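Local coordinates for putative surface-anchored fimbrial subunit (Corynebacterium diphtheriae, PDB 3HR6), which forms the shaft of a surface pilus as its major subunit, built of tandem Ig-like modules stabilised by isopeptide and disulfide bonds, at residues A110-A120 with V135-L144. Residues are numbered along the deposited sequence; the frame is centred on the assembly and turned at random.
Sequences AVVRSQPFLVA and VHVYPKHQAL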
ATOM      1  N   ALA A 110       3.737 -11.636   3.888  1.00 16.16           N
ATOM      2  CA  ALA A 110       2.396 -12.141   4.029  1.00 16.03           C
ATOM      3  C   ALA A 110       2.127 -13.300   3.061  1.00 14.82           C
ATOM      4  O   ALA A 110       2.470 -13.239   1.878  1.00 15.83           O
ATOM      5  CB  ALA A 110       1.417 -11.024   3.789  1.00 15.61           C
ATOM      6  N   VAL A 111       1.582 -14.372   3.615  1.00 13.34           N
ATOM      7  CA  VAL A 111       1.156 -15.552   2.840  1.00 12.81           C
ATOM      8  C   VAL A 111      -0.214 -16.080   3.308  1.00 12.53           C
ATOM      9  O   VAL A 111      -0.663 -15.774   4.412  1.00 14.07           O
ATOM     10  CB  VAL A 111       2.203 -16.689   2.978  1.00 11.43           C
ATOM     11  CG1 VAL A 111       3.601 -16.307   2.423  1.00 10.87           C
ATOM     12  CG2 VAL A 111       2.331 -17.149   4.468  1.00 12.15           C
ATOM     13  N   VAL A 112      -0.803 -16.999   2.530  1.00 11.92           N
ATOM     14  CA  VAL A 112      -1.938 -17.774   2.968  1.00 11.99           C
ATOM     15  C   VAL A 112      -1.315 -18.935   3.743  1.00 12.99           C
ATOM     16  O   VAL A 112      -0.707 -19.844   3.174  1.00 12.16           O
ATOM     17  CB  VAL A 112      -2.816 -18.270   1.801  1.00 12.30           C
ATOM     18  CG1 VAL A 112      -4.050 -19.028   2.319  1.00 13.17           C
ATOM     19  CG2 VAL A 112      -3.249 -17.054   0.924  1.00 13.64           C
ATOM     20  N   ARG A 113      -1.418 -18.839   5.052  1.00 13.67           N
ATOM     21  CA  ARG A 113      -0.650 -19.681   5.968  1.00 13.55           C
ATOM     22  C   ARG A 113      -1.160 -21.076   6.041  1.00 14.80           C
ATOM     23  O   ARG A 113      -2.320 -21.349   5.750  1.00 13.37           O
ATOM     24  CB  ARG A 113      -0.625 -19.059   7.363  1.00 13.96           C
ATOM     25  CG  ARG A 113      -1.979 -18.902   7.987  1.00 14.50           C
ATOM     26  CD  ARG A 113      -1.847 -18.567   9.457  1.00 16.06           C
ATOM     27  NE  ARG A 113      -3.113 -18.126  10.027  1.00 17.24           N
ATOM     28  CZ  ARG A 113      -3.291 -17.823  11.307  1.00 18.75           C
ATOM     29  NH1 ARG A 113      -2.290 -17.943  12.171  1.00 17.85           N
ATOM     30  NH2 ARG A 113      -4.487 -17.405  11.723  1.00 19.30           N
ATOM     31  N   SER A 114      -0.264 -21.960   6.478  1.00 14.46           N
ATOM     32  CA  SER A 114      -0.590 -23.329   6.763  1.00 15.83           C
ATOM     33  C   SER A 114      -1.543 -23.382   7.945  1.00 15.03           C
ATOM     34  O   SER A 114      -1.458 -22.551   8.841  1.00 14.95           O
ATOM     35  CB  SER A 114       0.682 -24.112   7.105  1.00 14.61           C
ATOM     36  OG  SER A 114       1.683 -23.976   6.100  1.00 19.39           O
ATOM     37  N   GLN A 115      -2.452 -24.345   7.915  1.00 16.14           N
ATOM     38  CA  GLN A 115      -3.298 -24.651   9.054  1.00 16.78           C
ATOM     39  C   GLN A 115      -2.461 -25.266  10.174  1.00 16.14           C
ATOM     40  O   GLN A 115      -1.385 -25.833   9.920  1.00 16.32           O
ATOM     41  CB  GLN A 115      -4.363 -25.671   8.658  1.00 17.16           C
ATOM     42  CG  GLN A 115      -5.124 -25.287   7.405  1.00 19.66           C
ATOM     43  CD  GLN A 115      -5.948 -24.084   7.624  1.00 21.07           C
ATOM     44  OE1 GLN A 115      -6.699 -24.025   8.610  1.00 22.97           O
ATOM     45  NE2 GLN A 115      -5.854 -23.110   6.715  1.00 21.84           N
ATOM     46  N   PRO A 116      -2.961 -25.178  11.416  1.00 14.47           N
ATOM     47  CA  PRO A 116      -2.315 -25.918  12.495  1.00 13.47           C
ATOM     48  C   PRO A 116      -2.264 -27.411  12.242  1.00 13.08           C
ATOM     49  O   PRO A 116      -3.160 -27.972  11.597  1.00 12.81           O
ATOM     50  CB  PRO A 116      -3.202 -25.606  13.698  1.00 12.85           C
ATOM     51  CG  PRO A 116      -3.855 -24.328  13.341  1.00 12.69           C
ATOM     52  CD  PRO A 116      -4.114 -24.400  11.911  1.00 14.52           C
ATOM     53  N   PHE A 117      -1.203 -28.060  12.714  1.00 12.26           N
ATOM     54  CA  PHE A 117      -1.085 -29.486  12.549  1.00 11.81           C
ATOM     55  C   PHE A 117      -0.290 -30.116  13.680  1.00 11.71           C
ATOM     56  O   PHE A 117       0.529 -29.481  14.309  1.00 11.57           O
ATOM     57  CB  PHE A 117      -0.471 -29.825  11.181  1.00 11.57           C
ATOM     58  CG  PHE A 117       0.966 -29.381  11.013  1.00 10.61           C
ATOM     59  CD1 PHE A 117       2.012 -30.263  11.252  1.00 11.61           C
ATOM     60  CD2 PHE A 117       1.263 -28.105  10.577  1.00 11.33           C
ATOM     61  CE1 PHE A 117       3.325 -29.872  11.110  1.00 12.02           C
ATOM     62  CE2 PHE A 117       2.570 -27.694  10.440  1.00 11.56           C
ATOM     63  CZ  PHE A 117       3.604 -28.588  10.660  1.00 12.77           C
ATOM     64  N   LEU A 118      -0.571 -31.385  13.922  1.00 11.71           N
ATOM     65  CA  LEU A 118       0.031 -32.133  15.019  1.00 12.50           C
ATOM     66  C   LEU A 118       1.323 -32.802  14.543  1.00 11.92           C
ATOM     67  O   LEU A 118       1.433 -33.222  13.380  1.00 12.57           O
ATOM     68  CB  LEU A 118      -0.940 -33.196  15.524  1.00 11.85           C
ATOM     69  CG  LEU A 118      -2.254 -32.737  16.175  1.00 14.08           C
ATOM     70  CD1 LEU A 118      -3.244 -33.905  16.294  1.00 14.64           C
ATOM     71  CD2 LEU A 118      -1.962 -32.087  17.512  1.00 14.14           C
ATOM     72  N   VAL A 119       2.297 -32.866  15.453  1.00 11.70           N
ATOM     73  CA  VAL A 119       3.570 -33.572  15.232  1.00 11.19           C
ATOM     74  C   VAL A 119       3.955 -34.271  16.526  1.00 10.85           C
ATOM     75  O   VAL A 119       4.134 -33.621  17.545  1.00 10.01           O
ATOM     76  CB  VAL A 119       4.741 -32.616  14.890  1.00 11.00           C
ATOM     77  CG1 VAL A 119       5.939 -33.394  14.460  1.00 12.69           C
ATOM     78  CG2 VAL A 119       4.347 -31.617  13.784  1.00 13.12           C
ATOM     79  N   ALA A 120       4.106 -35.575  16.460  1.00 10.10           N
ATOM     80  CA  ALA A 120       4.648 -36.345  17.572  1.00 10.70           C
ATOM     81  C   ALA A 120       6.182 -36.258  17.558  1.00 11.31           C
ATOM     82  O   ALA A 120       6.808 -36.256  16.496  1.00 11.22           O
ATOM     83  CB  ALA A 120       4.187 -37.804  17.490  1.00 10.28           C
ATOM     84  N   VAL A 135      12.816 -34.696  14.079  1.00 10.42           N
ATOM     85  CA  VAL A 135      11.687 -34.793  13.178  1.00 10.30           C
ATOM     86  C   VAL A 135      11.664 -33.588  12.235  1.00  9.92           C
ATOM     87  O   VAL A 135      12.101 -32.489  12.610  1.00  9.04           O
ATOM     88  CB  VAL A 135      10.383 -34.925  13.981  1.00 10.72           C
ATOM     89  CG1 VAL A 135       9.137 -34.838  13.076  1.00 12.85           C
ATOM     90  CG2 VAL A 135      10.422 -36.257  14.755  1.00  9.93           C
ATOM     91  N   HIS A 136      11.200 -33.834  11.007  1.00  9.25           N
ATOM     92  CA  HIS A 136      11.007 -32.798   9.969  1.00  9.36           C
ATOM     93  C   HIS A 136       9.571 -32.794   9.453  1.00  8.61           C
ATOM     94  O   HIS A 136       8.997 -33.870   9.175  1.00  8.29           O
ATOM     95  CB  HIS A 136      11.946 -33.073   8.800  1.00  9.40           C
ATOM     96  CG  HIS A 136      13.385 -32.940   9.159  1.00 11.53           C
ATOM     97  ND1 HIS A 136      14.076 -31.758   9.015  1.00 12.33           N
ATOM     98  CD2 HIS A 136      14.248 -33.814   9.724  1.00 12.45           C
ATOM     99  CE1 HIS A 136      15.320 -31.926   9.434  1.00 13.46           C
ATOM    100  NE2 HIS A 136      15.447 -33.160   9.876  1.00 12.88           N
ATOM    101  N   VAL A 137       9.012 -31.591   9.319  1.00  8.49           N
ATOM    102  CA  VAL A 137       7.656 -31.397   8.818  1.00  7.68           C
ATOM    103  C   VAL A 137       7.671 -30.281   7.796  1.00  8.28           C
ATOM    104  O   VAL A 137       8.559 -29.430   7.797  1.00  7.79           O
ATOM    105  CB  VAL A 137       6.648 -31.098   9.933  1.00  8.61           C
ATOM    106  CG1 VAL A 137       6.600 -32.288  10.881  1.00  7.41           C
ATOM    107  CG2 VAL A 137       7.037 -29.840  10.676  1.00  6.94           C
ATOM    108  N   TYR A 138       6.696 -30.334   6.904  1.00  8.76           N
ATOM    109  CA  TYR A 138       6.737 -29.611   5.641  1.00  9.60           C
ATOM    110  C   TYR A 138       5.366 -28.972   5.310  1.00 10.00           C
ATOM    111  O   TYR A 138       4.780 -29.238   4.259  1.00 11.88           O
ATOM    112  CB  TYR A 138       7.155 -30.581   4.525  1.00 10.15           C
ATOM    113  CG  TYR A 138       8.524 -31.172   4.724  1.00  9.71           C
ATOM    114  CD1 TYR A 138       9.662 -30.542   4.215  1.00 11.58           C
ATOM    115  CD2 TYR A 138       8.689 -32.340   5.440  1.00  9.97           C
ATOM    116  CE1 TYR A 138      10.929 -31.080   4.417  1.00 12.70           C
ATOM    117  CE2 TYR A 138       9.943 -32.875   5.667  1.00 11.95           C
ATOM    118  CZ  TYR A 138      11.058 -32.237   5.154  1.00 12.10           C
ATOM    119  OH  TYR A 138      12.297 -32.762   5.381  1.00 14.99           O
ATOM    120  N   PRO A 139       4.853 -28.127   6.198  1.00 10.63           N
ATOM    121  CA  PRO A 139       3.594 -27.423   5.935  1.00 10.38           C
ATOM    122  C   PRO A 139       3.682 -26.530   4.676  1.00 11.13           C
ATOM    123  O   PRO A 139       4.731 -25.926   4.433  1.00 12.54           O
ATOM    124  CB  PRO A 139       3.418 -26.589   7.196  1.00 11.04           C
ATOM    125  CG  PRO A 139       4.826 -26.317   7.630  1.00  9.89           C
ATOM    126  CD  PRO A 139       5.498 -27.635   7.432  1.00  9.82           C
ATOM    127  N   LYS A 140       2.612 -26.511   3.877  1.00 10.90           N
ATOM    128  CA  LYS A 140       2.524 -25.704   2.666  1.00 10.55           C
ATOM    129  C   LYS A 140       1.765 -24.420   2.927  1.00 11.45           C
ATOM    130  O   LYS A 140       0.771 -24.402   3.640  1.00 12.54           O
ATOM    131  CB  LYS A 140       1.786 -26.463   1.549  1.00 11.13           C
ATOM    132  CG  LYS A 140       2.639 -27.388   0.716  1.00 13.92           C
ATOM    133  CD  LYS A 140       3.421 -28.442   1.475  1.00 16.96           C
ATOM    134  CE  LYS A 140       2.767 -29.824   1.607  1.00 20.57           C
ATOM    135  NZ  LYS A 140       3.720 -30.794   2.292  1.00 18.88           N
ATOM    136  N   HIS A 141       2.235 -23.341   2.325  1.00 11.39           N
ATOM    137  CA  HIS A 141       1.512 -22.074   2.301  1.00 11.59           C
ATOM    138  C   HIS A 141       1.502 -21.580   0.871  1.00 11.87           C
ATOM    139  O   HIS A 141       2.191 -22.117   0.009  1.00 13.56           O
ATOM    140  CB  HIS A 141       2.152 -21.024   3.197  1.00 12.29           C
ATOM    141  CG  HIS A 141       3.512 -20.622   2.740  1.00 12.26           C
ATOM    142  ND1 HIS A 141       4.660 -21.233   3.191  1.00 12.10           N
ATOM    143  CD2 HIS A 141       3.902 -19.716   1.814  1.00 12.85           C
ATOM    144  CE1 HIS A 141       5.706 -20.706   2.573  1.00 12.86           C
ATOM    145  NE2 HIS A 141       5.276 -19.777   1.739  1.00 11.36           N
ATOM    146  N   GLN A 142       0.680 -20.569   0.612  1.00 12.48           N
ATOM    147  CA  GLN A 142       0.587 -19.993  -0.724  1.00 12.16           C
ATOM    148  C   GLN A 142       0.927 -18.531  -0.658  1.00 12.30           C
ATOM    149  O   GLN A 142       0.542 -17.818   0.245  1.00 12.86           O
ATOM    150  CB  GLN A 142      -0.792 -20.216  -1.370  1.00 11.70           C
ATOM    151  CG  GLN A 142      -1.160 -21.687  -1.660  1.00 12.47           C
ATOM    152  CD  GLN A 142      -1.685 -22.447  -0.476  1.00 12.93           C
ATOM    153  OE1 GLN A 142      -2.675 -22.050   0.151  1.00 15.90           O
ATOM    154  NE2 GLN A 142      -1.025 -23.564  -0.147  1.00 13.79           N
ATOM    155  N   ALA A 143       1.681 -18.094  -1.654  1.00 12.97           N
ATOM    156  CA  ALA A 143       2.095 -16.724  -1.742  1.00 13.39           C
ATOM    157  C   ALA A 143       0.940 -15.802  -2.178  1.00 12.92           C
ATOM    158  O   ALA A 143       0.010 -16.208  -2.867  1.00 14.51           O
ATOM    159  CB  ALA A 143       3.264 -16.602  -2.746  1.00 14.24           C
ATOM    160  N   LEU A 144       1.070 -14.561  -1.757  1.00 13.91           N
ATOM    161  CA  LEU A 144       0.250 -13.443  -2.205  1.00 14.13           C
ATOM    162  C   LEU A 144       1.086 -12.610  -3.179  1.00 15.10           C
ATOM    163  O   LEU A 144       2.237 -12.239  -2.898  1.00 15.67           O
ATOM    164  CB  LEU A 144      -0.166 -12.582  -1.024  1.00 14.25           C
ATOM    165  CG  LEU A 144      -1.259 -13.232  -0.167  1.00 16.01           C
ATOM    166  CD1 LEU A 144      -1.243 -12.683   1.262  1.00 16.15           C
ATOM    167  CD2 LEU A 144      -2.570 -13.003  -0.861  1.00 15.18           C
TER
HETATM  168  O   HOH W   1       3.668 -13.972  -0.310  1.00 19.15           O
HETATM  169  O   HOH W   2      -2.941 -22.284   2.725  1.00 23.49           O
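F117 CG sits between its backbone N and carbonyl carbon (chi1 66°), which lays the far end of the ring against V137 and P139. V137 CG2 meets the ring at its edge, near the ring plane, 3.7 Å from F117 CZ, while the side chains of P139 and F117 cross at about a right angle, P139 CB lying 3.5 Å from F117 CE2. V119 and V137 reach toward each other tip to tip, with V119 CG2 3.7 Å from V137 CG1, and V119 slides past V135 in the opposite direction. Strands 117-120 and 135-137, which run antiparallel at 163° with axes 8.8 Å apart, thus face each other through side chains; F117 and V119 bond by their backbones to strand 97-103, V135 and V137 to strand 5-13. The packing lies within the N-terminal pilin D1 domain, one of the Ig-like modules, where the two arms of the hairpin 117-124/131-143 are already apart. Farther along, residues 111-112 close up on 140-143 as direct antiparallel neighbours. V112 and Q142 form a hydrogen-bonded pair: the N-H of V112 donates to Q142 O at 2.8 Å, and the N-H of Q142 points to a lone pair of V112 O. Where the two segments draw together, S114 OG lies 2.7 Å from K140 O and also packs on P139 CB. H141, its CG likewise between backbone N and carbonyl carbon (chi1 65°), brings its imidazole obliquely against V111, CD2 of H141 3.5 Å from V111 CG1. On the sheet face that carries V112 and Q142, V112 CG1 packs near Q142 OE1; the Q142 amide bonds through NE2 to G14 O and through OE1 to A179 N, and a water near R113 O also reaches OE1. Beyond A143, another water takes the L144 N-H and donates to A110 O at 2.6 Å.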